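PDB 5TVA: 6-carboxyhexanoate--CoA ligase from Aquifex aeolicus, which is a BioW-family CoA ligase, modelled as a single chain with coenzyme A and adenosine monophosphate bound. Local coordinates for residues F4-R9 with E30-E35; K142-V147 with R159-L164; N170-V175 with K234-E239. All coordinates share one frame; numbering follows the deposited sequence.

Contacts 1 and 2 approach coenzyme A from different parts of the fold: residues 4-9 present arginines to its diphosphate, while helix 158-173 in contact 2 meets its thiol end and also brings Arg159 into the adenosine monophosphate pocket. Their centres are 15 Å apart and their nearest atoms about 5 Å, so they do not touch; Arg39 bridges the gap, packing on Met8 and pairing with Asp162. Contact 3 uses the far end of that same helix, its centre 14 Å from that of contact 2. Lys142 N and Ile238 O, 2.7 Å apart in a probable hydrogen bond, join the two directly. The side chain of Val236 in contact 3 is about 12 Å from coenzyme A.

Contact 1. Residues F4-R9 with E30-E35; sequences FSVRMR and ETAVKE. With COA (coenzyme A), chain D.
The Arg9 guanidinium meets coenzyme A twice. Over one face, offset toward the rim, lies the ribose carbon C4B, 3.7 Å from Arg9 NE; at the edge and in plane, Arg9 NH1 donates to the phosphate oxygen O4A of coenzyme A at 3.1 Å, with a bent N-H...O angle of 146°. Arg9 CG sits between the backbone N and carbonyl carbon (chi1 68°), and the chain then runs extended from CG to NE to reach the ligand. Arg7 comes to the same phosphate obliquely, its NH1 3.1 Å from O5A of coenzyme A, while its NH2 pairs with Glu51 on strand 45-52. Val6, just before Arg7, points the other way, to the helix. Its CG1 lies 3.9 Å from Val33 CG2, the two side chains crossing at about a right angle. More loosely, Val6 CG2 rests 4.4 Å from Ala32 CB. Leu29 and Leu36 of helix 29-37 also touch Val6. The middle strand of this antiparallel sheet thus separates two chemistries: aliphatic packing under the helix, and a cationic face that probably balances the diphosphate charge.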
loop_
_atom_site.group_PDB
_atom_site.type_symbol
_atom_site.label_atom_id
_atom_site.label_comp_id
_atom_site.label_asym_id
_atom_site.label_seq_id
_atom_site.Cartn_x
_atom_site.Cartn_y
_atom_site.Cartn_z
ATOM N N PHE A 4 -11.977 -17.520 4.618
ATOM C CA PHE A 4 -11.963 -16.750 5.852
ATOM C C PHE A 4 -10.916 -15.651 5.727
ATOM O O PHE A 4 -9.781 -15.905 5.301
ATOM C CB PHE A 4 -11.666 -17.650 7.064
ATOM C CG PHE A 4 -12.755 -18.642 7.368
ATOM C CD1 PHE A 4 -12.829 -19.843 6.671
ATOM C CD2 PHE A 4 -13.702 -18.385 8.363
ATOM C CE1 PHE A 4 -13.831 -20.766 6.946
ATOM C CE2 PHE A 4 -14.714 -19.306 8.648
ATOM C CZ PHE A 4 -14.775 -20.499 7.937
ATOM N N SER A 5 -11.301 -14.436 6.081
ATOM C CA SER A 5 -10.381 -13.313 6.140
ATOM C C SER A 5 -9.781 -13.255 7.541
ATOM O O SER A 5 -10.516 -13.313 8.528
ATOM C CB SER A 5 -11.131 -12.021 5.810
ATOM O OG SER A 5 -10.486 -10.891 6.347
ATOM N N VAL A 6 -8.451 -13.185 7.630
ATOM C CA VAL A 6 -7.745 -13.185 8.912
ATOM C C VAL A 6 -6.967 -11.888 9.016
ATOM O O VAL A 6 -5.961 -11.712 8.319
ATOM C CB VAL A 6 -6.803 -14.383 9.056
ATOM C CG1 VAL A 6 -6.151 -14.368 10.433
ATOM C CG2 VAL A 6 -7.559 -15.666 8.835
ATOM N N ARG A 7 -7.408 -10.987 9.894
ATOM C CA ARG A 7 -6.793 -9.667 10.017
ATOM C C ARG A 7 -6.142 -9.518 11.378
ATOM O O ARG A 7 -6.800 -9.723 12.400
ATOM C CB ARG A 7 -7.811 -8.537 9.830
ATOM C CG ARG A 7 -8.278 -8.323 8.403
ATOM C CD ARG A 7 -9.391 -7.242 8.341
ATOM N NE ARG A 7 -10.694 -7.809 8.694
ATOM C CZ ARG A 7 -11.822 -7.111 8.899
ATOM N NH1 ARG A 7 -11.836 -5.782 8.807
ATOM N NH2 ARG A 7 -12.951 -7.750 9.201
ATOM N N MET A 8 -4.869 -9.111 11.384
ATOM C CA MET A 8 -4.102 -8.907 12.605
ATOM C C MET A 8 -3.565 -7.486 12.638
ATOM O O MET A 8 -3.083 -6.976 11.627
ATOM C CB MET A 8 -2.942 -9.913 12.683
ATOM C CG MET A 8 -2.025 -9.800 13.940
ATOM S SD MET A 8 -0.750 -8.500 13.898
ATOM C CE MET A 8 0.274 -9.065 12.537
ATOM N N ARG A 9 -3.655 -6.849 13.801
ATOM C CA ARG A 9 -2.947 -5.608 14.089
ATOM C C ARG A 9 -2.337 -5.724 15.478
ATOM O O ARG A 9 -2.877 -6.422 16.344
ATOM C CB ARG A 9 -3.876 -4.404 14.033
ATOM C CG ARG A 9 -4.910 -4.402 15.153
ATOM C CD ARG A 9 -5.892 -3.272 14.978
ATOM N NE ARG A 9 -6.648 -3.005 16.196
ATOM C CZ ARG A 9 -7.892 -3.430 16.397
ATOM N NH1 ARG A 9 -8.511 -4.131 15.453
ATOM N NH2 ARG A 9 -8.515 -3.160 17.529
ATOM N N GLU A 30 -5.794 -22.130 10.661
ATOM C CA GLU A 30 -4.884 -22.189 11.803
ATOM C C GLU A 30 -3.469 -21.793 11.400
ATOM O O GLU A 30 -2.788 -21.040 12.115
ATOM C CB GLU A 30 -4.899 -23.596 12.413
ATOM C CG GLU A 30 -3.888 -23.792 13.544
ATOM C CD GLU A 30 -3.734 -25.249 13.951
ATOM O OE1 GLU A 30 -4.535 -25.734 14.771
ATOM O OE2 GLU A 30 -2.809 -25.925 13.442
ATOM N N THR A 31 -3.025 -22.268 10.241
ATOM C CA THR A 31 -1.720 -21.884 9.733
ATOM C C THR A 31 -1.615 -20.372 9.573
ATOM O O THR A 31 -0.619 -19.762 9.978
ATOM C CB THR A 31 -1.467 -22.596 8.409
ATOM O OG1 THR A 31 -1.353 -24.004 8.647
ATOM C CG2 THR A 31 -0.190 -22.088 7.789
ATOM N N ALA A 32 -2.645 -19.743 8.993
ATOM C CA ALA A 32 -2.610 -18.291 8.829
ATOM C C ALA A 32 -2.571 -17.579 10.178
ATOM O O ALA A 32 -1.876 -16.572 10.341
ATOM C CB ALA A 32 -3.821 -17.830 8.006
ATOM N N VAL A 33 -3.336 -18.067 11.154
ATOM C CA VAL A 33 -3.357 -17.411 12.454
ATOM C C VAL A 33 -2.006 -17.548 13.136
ATOM O O VAL A 33 -1.482 -16.578 13.702
ATOM C CB VAL A 33 -4.498 -17.972 13.322
ATOM C CG1 VAL A 33 -4.371 -17.446 14.737
ATOM C CG2 VAL A 33 -5.874 -17.562 12.726
ATOM N N LYS A 34 -1.405 -18.741 13.074
ATOM C CA LYS A 34 -0.070 -18.912 13.645
ATOM C C LYS A 34 0.923 -17.940 13.014
ATOM O O LYS A 34 1.728 -17.319 13.719
ATOM C CB LYS A 34 0.394 -20.369 13.480
ATOM C CG LYS A 34 -0.346 -21.369 14.393
ATOM C CD LYS A 34 -0.426 -22.774 13.767
ATOM C CE LYS A 34 0.892 -23.544 13.906
ATOM N NZ LYS A 34 0.824 -24.885 13.252
ATOM N N GLU A 35 0.863 -17.765 11.691
ATOM C CA GLU A 35 1.810 -16.858 11.038
ATOM C C GLU A 35 1.648 -15.436 11.555
ATOM O O GLU A 35 2.632 -14.796 11.936
ATOM C CB GLU A 35 1.647 -16.896 9.517
ATOM C CG GLU A 35 2.716 -16.082 8.779
ATOM C CD GLU A 35 2.279 -15.575 7.399
ATOM O OE1 GLU A 35 1.226 -16.001 6.880
ATOM O OE2 GLU A 35 3.015 -14.748 6.823
HETATM N N1A COA D . -1.751 1.604 10.700
HETATM C C2A COA D . -2.053 2.265 11.827
HETATM N N3A COA D . -3.101 1.930 12.569
HETATM C C4A COA D . -3.913 0.924 12.190
HETATM C C5A COA D . -3.635 0.212 11.021
HETATM C C6A COA D . -2.493 0.600 10.276
HETATM N N6A COA D . -2.164 -0.140 8.990
HETATM N N7A COA D . -4.561 -0.737 10.872
HETATM C C8A COA D . -5.400 -0.645 11.886
HETATM N N9A COA D . -5.002 0.331 12.706
HETATM C C1B COA D . -5.845 0.688 13.885
HETATM C C2B COA D . -5.717 1.626 14.728
HETATM O O2B COA D . -5.348 2.923 14.158
HETATM C C3B COA D . -7.373 1.663 14.975
HETATM O O3B COA D . -7.945 2.207 13.755
HETATM P P3B COA D . -8.663 3.704 13.496
HETATM O O7A COA D . -9.880 3.443 12.661
HETATM O O8A COA D . -9.043 4.409 14.763
HETATM O O9A COA D . -7.752 4.612 12.712
HETATM C C4B COA D . -7.710 0.418 15.160
HETATM O O4B COA D . -6.470 -0.438 14.740
HETATM C C5B COA D . -8.989 -0.085 14.333
HETATM O O5B COA D . -8.648 -0.365 13.019
HETATM P P1A COA D . -9.330 -1.581 12.091
HETATM O O1A COA D . -9.902 -0.965 10.807
HETATM O O2A COA D . -10.394 -2.361 12.825
HETATM O O3A COA D . -8.109 -2.586 11.633
HETATM P P2A COA D . -8.228 -4.207 11.192
HETATM O O4A COA D . -8.270 -5.004 12.503
HETATM O O5A COA D . -9.543 -4.491 10.449
HETATM O O6A COA D . -6.858 -4.582 10.278
HETATM C CBP COA D . -4.922 -4.204 8.610
HETATM C CCP COA D . -6.326 -3.711 9.229
HETATM C CDP COA D . -3.789 -3.974 9.644
HETATM C CEP COA D . -4.957 -5.738 8.436
HETATM C CAP COA D . -4.607 -3.440 7.208
HETATM O OAP COA D . -3.760 -2.363 7.358
HETATM C C9P COA D . -3.956 -4.309 6.094
HETATM O O9P COA D . -4.628 -4.887 5.267
HETATM N N8P COA D . -2.504 -4.440 6.008
HETATM C C7P COA D . -1.852 -5.292 4.961
HETATM C C6P COA D . -0.974 -4.490 4.012
HETATM C C5P COA D . 0.244 -3.764 4.684
HETATM O O5P COA D . 0.118 -3.123 5.658
HETATM N N4P COA D . 1.575 -3.891 4.037
HETATM C C3P COA D . 2.781 -3.223 4.679
HETATM C C2P COA D . 3.915 -3.183 3.648
HETATM S S1P COA D . 3.188 -2.395 2.178
#

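Contact 2. Residues K142-V147 with R159-L164; sequences KDRKKV and RTVDAL. With COA (coenzyme A), chain D.
Arg144 throws its side chain across the gap between helices 144-153 and 158-173, its NH1 passing 4.2 Å from Val161 CG1 to end on the carboxylate of Asp162. There Arg144 NH1 gives a 2.7 Å hydrogen bond to Asp162 OD1, part of a salt bridge. The bond is fairly straight at 156°: the oxygen lies at the guanidinium edge, close to its plane, and is approached nearly along its C-O direction. It is the one hydrogen bond across the contact, a single-point grip, and the 54° between the two flat groups is consistent with that. A bend at chi3 (-91°) swings the guanidinium over to Asp162. Arg144 NE pairs with Asp140, and Asp162 OD2 with Arg39, so each group has a second ionic partner. Trp141 NE1 is hydrogen-bonded to Val161 O. Ala163, the residue after Asp162, is at the ligand: its CB lies 3.8 Å from S1P of coenzyme A, and Asp162 CB packs 4.1 Å from C2P of coenzyme A. The two arginines probably restrain the rotation of the Asp162 carboxylate beside the thiol arm, and the chain of charges Asp140, Arg144, Asp162, Arg39 ties the helix pair to neighbouring parts of the fold.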
loop_
_atom_site.group_PDB
_atom_site.type_symbol
_atom_site.label_atom_id
_atom_site.label_comp_id
_atom_site.label_asym_id
_atom_site.label_seq_id
_atom_site.Cartn_x
_atom_site.Cartn_y
_atom_site.Cartn_z
ATOM N N LYS A 142 -3.675 -15.067 -4.025
ATOM C CA LYS A 142 -4.382 -16.343 -4.064
ATOM C C LYS A 142 -3.541 -17.487 -3.492
ATOM O O LYS A 142 -4.034 -18.307 -2.704
ATOM C CB LYS A 142 -4.784 -16.650 -5.507
ATOM C CG LYS A 142 -5.461 -17.994 -5.684
ATOM C CD LYS A 142 -6.168 -18.039 -7.021
ATOM C CE LYS A 142 -7.138 -19.191 -7.070
ATOM N NZ LYS A 142 -8.185 -18.980 -6.043
ATOM N N ASP A 143 -2.278 -17.586 -3.892
ATOM C CA ASP A 143 -1.414 -18.678 -3.413
ATOM C C ASP A 143 -0.155 -18.038 -2.848
ATOM O O ASP A 143 0.880 -18.034 -3.522
ATOM C CB ASP A 143 -1.088 -19.682 -4.546
ATOM C CG ASP A 143 -0.300 -20.893 -4.053
ATOM O OD1 ASP A 143 0.096 -20.913 -2.870
ATOM O OD2 ASP A 143 -0.078 -21.836 -4.845
ATOM N N ARG A 144 -0.253 -17.489 -1.628
ATOM C CA ARG A 144 0.820 -16.632 -1.117
ATOM C C ARG A 144 2.159 -17.379 -1.009
ATOM O O ARG A 144 3.225 -16.793 -1.245
ATOM C CB ARG A 144 0.436 -16.036 0.238
ATOM C CG ARG A 144 1.424 -14.979 0.687
ATOM C CD ARG A 144 0.996 -14.263 1.955
ATOM N NE ARG A 144 0.210 -13.071 1.671
ATOM C CZ ARG A 144 0.689 -11.827 1.625
ATOM N NH1 ARG A 144 1.988 -11.584 1.860
ATOM N NH2 ARG A 144 -0.149 -10.811 1.372
ATOM N N LYS A 145 2.124 -18.654 -0.629
ATOM C CA LYS A 145 3.353 -19.434 -0.501
ATOM C C LYS A 145 4.072 -19.508 -1.841
ATOM O O LYS A 145 5.277 -19.236 -1.933
ATOM C CB LYS A 145 3.024 -20.834 0.032
ATOM C CG LYS A 145 4.218 -21.669 0.566
ATOM C CD LYS A 145 4.475 -22.884 -0.354
ATOM C CE LYS A 145 4.228 -24.200 0.353
ATOM N NZ LYS A 145 3.011 -24.060 1.194
ATOM N N LYS A 146 3.329 -19.826 -2.904
ATOM C CA LYS A 146 3.913 -19.873 -4.241
ATOM C C LYS A 146 4.464 -18.514 -4.649
ATOM O O LYS A 146 5.599 -18.409 -5.135
ATOM C CB LYS A 146 2.870 -20.354 -5.248
ATOM C CG LYS A 146 3.394 -20.475 -6.663
ATOM C CD LYS A 146 2.339 -21.059 -7.569
ATOM C CE LYS A 146 2.857 -21.236 -8.993
ATOM N NZ LYS A 146 1.742 -21.550 -9.942
ATOM N N VAL A 147 3.671 -17.457 -4.448
ATOM C CA VAL A 147 4.065 -16.118 -4.889
ATOM C C VAL A 147 5.298 -15.645 -4.128
ATOM O O VAL A 147 6.231 -15.071 -4.710
ATOM C CB VAL A 147 2.881 -15.134 -4.731
ATOM C CG1 VAL A 147 3.326 -13.710 -5.019
ATOM C CG2 VAL A 147 1.738 -15.518 -5.670
ATOM N N ARG A 159 8.875 -7.176 1.718
ATOM C CA ARG A 159 8.110 -5.935 1.628
ATOM C C ARG A 159 7.569 -5.732 0.222
ATOM O O ARG A 159 6.430 -5.271 0.042
ATOM C CB ARG A 159 8.959 -4.746 2.064
ATOM C CG ARG A 159 9.494 -4.930 3.445
ATOM C CD ARG A 159 9.857 -3.625 4.093
ATOM N NE ARG A 159 8.664 -2.867 4.443
ATOM C CZ ARG A 159 8.525 -2.184 5.575
ATOM N NH1 ARG A 159 9.509 -2.199 6.475
ATOM N NH2 ARG A 159 7.402 -1.508 5.811
ATOM N N THR A 160 8.357 -6.105 -0.790
ATOM C CA THR A 160 7.858 -6.051 -2.156
ATOM C C THR A 160 6.657 -6.967 -2.331
ATOM O O THR A 160 5.637 -6.575 -2.918
ATOM C CB THR A 160 8.969 -6.414 -3.140
ATOM O OG1 THR A 160 10.023 -5.470 -2.987
ATOM C CG2 THR A 160 8.448 -6.348 -4.569
ATOM N N VAL A 161 6.756 -8.195 -1.821
ATOM C CA VAL A 161 5.641 -9.132 -1.930
ATOM C C VAL A 161 4.368 -8.507 -1.376
ATOM O O VAL A 161 3.305 -8.574 -2.005
ATOM C CB VAL A 161 5.989 -10.457 -1.225
ATOM C CG1 VAL A 161 4.791 -11.391 -1.199
ATOM C CG2 VAL A 161 7.199 -11.126 -1.920
ATOM N N ASP A 162 4.465 -7.859 -0.208
ATOM C CA ASP A 162 3.290 -7.289 0.453
ATOM C C ASP A 162 2.770 -6.055 -0.281
ATOM O O ASP A 162 1.563 -5.926 -0.507
ATOM C CB ASP A 162 3.631 -6.918 1.894
ATOM C CG ASP A 162 3.728 -8.117 2.799
ATOM O OD1 ASP A 162 3.271 -9.218 2.398
ATOM O OD2 ASP A 162 4.287 -7.944 3.908
ATOM N N ALA A 163 3.668 -5.129 -0.647
ATOM C CA ALA A 163 3.249 -3.887 -1.290
ATOM C C ALA A 163 2.661 -4.128 -2.677
ATOM O O ALA A 163 1.699 -3.446 -3.068
ATOM C CB ALA A 163 4.419 -2.897 -1.357
ATOM N N LEU A 164 3.189 -5.102 -3.419
ATOM C CA LEU A 164 2.622 -5.419 -4.728
ATOM C C LEU A 164 1.149 -5.788 -4.615
ATOM O O LEU A 164 0.317 -5.296 -5.383
ATOM C CB LEU A 164 3.392 -6.556 -5.398
ATOM C CG LEU A 164 4.551 -6.133 -6.303
ATOM C CD1 LEU A 164 5.496 -7.298 -6.594
ATOM C CD2 LEU A 164 3.998 -5.535 -7.602
HETATM N N1A COA D . -1.751 1.604 10.700
HETATM C C2A COA D . -2.053 2.265 11.827
HETATM N N3A COA D . -3.101 1.930 12.569
HETATM C C4A COA D . -3.913 0.924 12.190
HETATM C C5A COA D . -3.635 0.212 11.021
HETATM C C6A COA D . -2.493 0.600 10.276
HETATM N N6A COA D . -2.164 -0.140 8.990
HETATM N N7A COA D . -4.561 -0.737 10.872
HETATM C C8A COA D . -5.400 -0.645 11.886
HETATM N N9A COA D . -5.002 0.331 12.706
HETATM C C1B COA D . -5.845 0.688 13.885
HETATM C C2B COA D . -5.717 1.626 14.728
HETATM O O2B COA D . -5.348 2.923 14.158
HETATM C C3B COA D . -7.373 1.663 14.975
HETATM O O3B COA D . -7.945 2.207 13.755
HETATM P P3B COA D . -8.663 3.704 13.496
HETATM O O7A COA D . -9.880 3.443 12.661
HETATM O O8A COA D . -9.043 4.409 14.763
HETATM O O9A COA D . -7.752 4.612 12.712
HETATM C C4B COA D . -7.710 0.418 15.160
HETATM O O4B COA D . -6.470 -0.438 14.740
HETATM C C5B COA D . -8.989 -0.085 14.333
HETATM O O5B COA D . -8.648 -0.365 13.019
HETATM P P1A COA D . -9.330 -1.581 12.091
HETATM O O1A COA D . -9.902 -0.965 10.807
HETATM O O2A COA D . -10.394 -2.361 12.825
HETATM O O3A COA D . -8.109 -2.586 11.633
HETATM P P2A COA D . -8.228 -4.207 11.192
HETATM O O4A COA D . -8.270 -5.004 12.503
HETATM O O5A COA D . -9.543 -4.491 10.449
HETATM O O6A COA D . -6.858 -4.582 10.278
HETATM C CBP COA D . -4.922 -4.204 8.610
HETATM C CCP COA D . -6.326 -3.711 9.229
HETATM C CDP COA D . -3.789 -3.974 9.644
HETATM C CEP COA D . -4.957 -5.738 8.436
HETATM C CAP COA D . -4.607 -3.440 7.208
HETATM O OAP COA D . -3.760 -2.363 7.358
HETATM C C9P COA D . -3.956 -4.309 6.094
HETATM O O9P COA D . -4.628 -4.887 5.267
HETATM N N8P COA D . -2.504 -4.440 6.008
HETATM C C7P COA D . -1.852 -5.292 4.961
HETATM C C6P COA D . -0.974 -4.490 4.012
HETATM C C5P COA D . 0.244 -3.764 4.684
HETATM O O5P COA D . 0.118 -3.123 5.658
HETATM N N4P COA D . 1.575 -3.891 4.037
HETATM C C3P COA D . 2.781 -3.223 4.679
HETATM C C2P COA D . 3.915 -3.183 3.648
HETATM S S1P COA D . 3.188 -2.395 2.178
#

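Contact 3. Residues N170-V175 with K234-E239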
loop_
_atom_site.group_PDB
_atom_site.type_symbol
_atom_site.label_atom_id
_atom_site.label_comp_id
_atom_site.label_asym_id
_atom_site.label_seq_id
_atom_site.Cartn_x
_atom_site.Cartn_y
_atom_site.Cartn_z
ATOM N N ASN A 170 -5.459 -1.588 -5.226
ATOM C CA ASN A 170 -5.760 -0.175 -5.437
ATOM C C ASN A 170 -6.069 0.099 -6.904
ATOM O O ASN A 170 -7.127 0.643 -7.236
ATOM C CB ASN A 170 -4.596 0.700 -4.964
ATOM C CG ASN A 170 -4.407 0.654 -3.460
ATOM O OD1 ASN A 170 -5.280 0.191 -2.733
ATOM N ND2 ASN A 170 -3.256 1.132 -2.985
ATOM N N LEU A 171 -5.173 -0.323 -7.799
ATOM C CA LEU A 171 -5.389 -0.113 -9.229
ATOM C C LEU A 171 -6.621 -0.859 -9.729
ATOM O O LEU A 171 -7.352 -0.347 -10.582
ATOM C CB LEU A 171 -4.156 -0.539 -10.025
ATOM C CG LEU A 171 -2.862 0.183 -9.640
ATOM C CD1 LEU A 171 -1.682 -0.334 -10.482
ATOM C CD2 LEU A 171 -3.039 1.698 -9.769
ATOM N N PHE A 172 -6.872 -2.065 -9.216
ATOM C CA PHE A 172 -8.080 -2.771 -9.617
ATOM C C PHE A 172 -9.335 -2.032 -9.155
ATOM O O PHE A 172 -10.356 -2.039 -9.857
ATOM C CB PHE A 172 -8.057 -4.197 -9.073
ATOM C CG PHE A 172 -9.355 -4.924 -9.228
ATOM C CD1 PHE A 172 -9.669 -5.554 -10.425
ATOM C CD2 PHE A 172 -10.278 -4.975 -8.176
ATOM C CE1 PHE A 172 -10.891 -6.224 -10.571
ATOM C CE2 PHE A 172 -11.507 -5.638 -8.319
ATOM C CZ PHE A 172 -11.809 -6.269 -9.512
ATOM N N CYS A 173 -9.269 -1.384 -7.991
ATOM C CA CYS A 173 -10.395 -0.666 -7.423
ATOM C C CYS A 173 -10.633 0.694 -8.067
ATOM O O CYS A 173 -11.652 1.331 -7.768
ATOM C CB CYS A 173 -10.175 -0.504 -5.920
ATOM S SG CYS A 173 -10.619 -1.976 -5.010
ATOM N N GLY A 174 -9.739 1.153 -8.947
ATOM C CA GLY A 174 -9.944 2.401 -9.654
ATOM C C GLY A 174 -9.029 3.529 -9.254
ATOM O O GLY A 174 -9.192 4.643 -9.761
ATOM N N VAL A 175 -8.087 3.315 -8.346
ATOM C CA VAL A 175 -7.057 4.322 -8.164
ATOM C C VAL A 175 -6.252 4.396 -9.448
ATOM O O VAL A 175 -5.889 3.366 -10.022
ATOM C CB VAL A 175 -6.200 3.990 -6.940
ATOM C CG1 VAL A 175 -4.936 4.879 -6.894
ATOM C CG2 VAL A 175 -7.055 4.154 -5.675
ATOM N N LYS A 234 -14.521 -4.691 -0.769
ATOM C CA LYS A 234 -14.527 -5.788 -1.725
ATOM C C LYS A 234 -13.359 -6.752 -1.451
ATOM O O LYS A 234 -12.262 -6.339 -1.068
ATOM C CB LYS A 234 -14.472 -5.234 -3.144
ATOM C CG LYS A 234 -14.639 -6.295 -4.219
ATOM C CD LYS A 234 -14.824 -5.671 -5.589
ATOM C CE LYS A 234 -14.603 -6.698 -6.689
ATOM N NZ LYS A 234 -15.487 -7.879 -6.545
ATOM N N VAL A 235 -13.613 -8.048 -1.605
ATOM C CA VAL A 235 -12.652 -9.091 -1.270
ATOM C C VAL A 235 -12.031 -9.589 -2.567
ATOM O O VAL A 235 -12.737 -10.109 -3.444
ATOM C CB VAL A 235 -13.306 -10.238 -0.480
ATOM C CG1 VAL A 235 -12.294 -11.351 -0.220
ATOM C CG2 VAL A 235 -13.850 -9.730 0.842
ATOM N N VAL A 236 -10.718 -9.405 -2.697
ATOM C CA VAL A 236 -9.990 -9.684 -3.931
ATOM C C VAL A 236 -8.819 -10.611 -3.638
ATOM O O VAL A 236 -7.962 -10.289 -2.809
ATOM C CB VAL A 236 -9.482 -8.393 -4.587
ATOM C CG1 VAL A 236 -8.639 -8.728 -5.798
ATOM C CG2 VAL A 236 -10.648 -7.521 -4.967
ATOM N N LEU A 237 -8.781 -11.753 -4.320
ATOM C CA LEU A 237 -7.605 -12.608 -4.380
ATOM C C LEU A 237 -6.855 -12.307 -5.667
ATOM O O LEU A 237 -7.463 -12.220 -6.735
ATOM C CB LEU A 237 -7.976 -14.089 -4.348
ATOM C CG LEU A 237 -8.766 -14.588 -3.145
ATOM C CD1 LEU A 237 -8.986 -16.061 -3.292
ATOM C CD2 LEU A 237 -8.030 -14.287 -1.854
ATOM N N ILE A 238 -5.537 -12.167 -5.566
ATOM C CA ILE A 238 -4.684 -11.809 -6.693
ATOM C C ILE A 238 -3.872 -13.026 -7.092
ATOM O O ILE A 238 -3.221 -13.650 -6.246
ATOM C CB ILE A 238 -3.766 -10.633 -6.344
ATOM C CG1 ILE A 238 -4.631 -9.443 -5.932
ATOM C CG2 ILE A 238 -2.862 -10.330 -7.518
ATOM C CD1 ILE A 238 -3.926 -8.473 -5.023
ATOM N N GLU A 239 -3.935 -13.368 -8.377
ATOM C CA GLU A 239 -3.337 -14.559 -8.960
ATOM C C GLU A 239 -2.154 -14.127 -9.807
ATOM O O GLU A 239 -2.303 -13.281 -10.698
ATOM C CB GLU A 239 -4.358 -15.289 -9.835
ATOM C CG GLU A 239 -4.122 -16.763 -10.055
ATOM C CD GLU A 239 -5.395 -17.442 -10.575
ATOM O OE1 GLU A 239 -6.274 -16.721 -11.090
ATOM O OE2 GLU A 239 -5.521 -18.690 -10.473
#
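Phe172 and buried Val236 make the inner side of this contact, where the last turn of helix 158-173 lies against the central strand of the parallel sheet 57-60, 236-239, 139-141. With CG anti to the backbone N (chi1 170°), the Phe172 ring reaches out to the strand; its CE2 lies 3.9 Å and its CD2 4.1 Å from Val236 CG2. The two side chains meet at a slant, with the methyl neither squarely over the face nor at the edge. Val59 of the neighbouring strand touches both of them. Farther along the strand, Ile238 extends the same apolar seam toward Ala165 and Phe168 of the helix.

The outer side, made by Lys234, is partly exposed, although the approach is just as close. Lys234 brings its CE to the ring edge, in plane: the carbon is 3.7 Å from Phe172 CE2 and 4.0 Å from Phe172 CZ, the side chains crossing at about a right angle. A bend at chi4 (56°) leads on to NZ, which forms a salt bridge with Glu57, itself in contact with Phe172.

Just beyond Phe172 the helix closes in a Schellman motif. Gly174 takes a positive phi (110°), Val175 N bonds back to Asn170 O at 3.0 Å, and Gly174 N reaches Leu171 O at 3.3 Å. Cys173 is tied by a disulfide to Cys230 of helix 224-233. Across the interface itself the contact is therefore apolar, the lysine contributing a methylene while its charge is paired with Glu57, and Cys173 next to the ring is held covalently to Cys230.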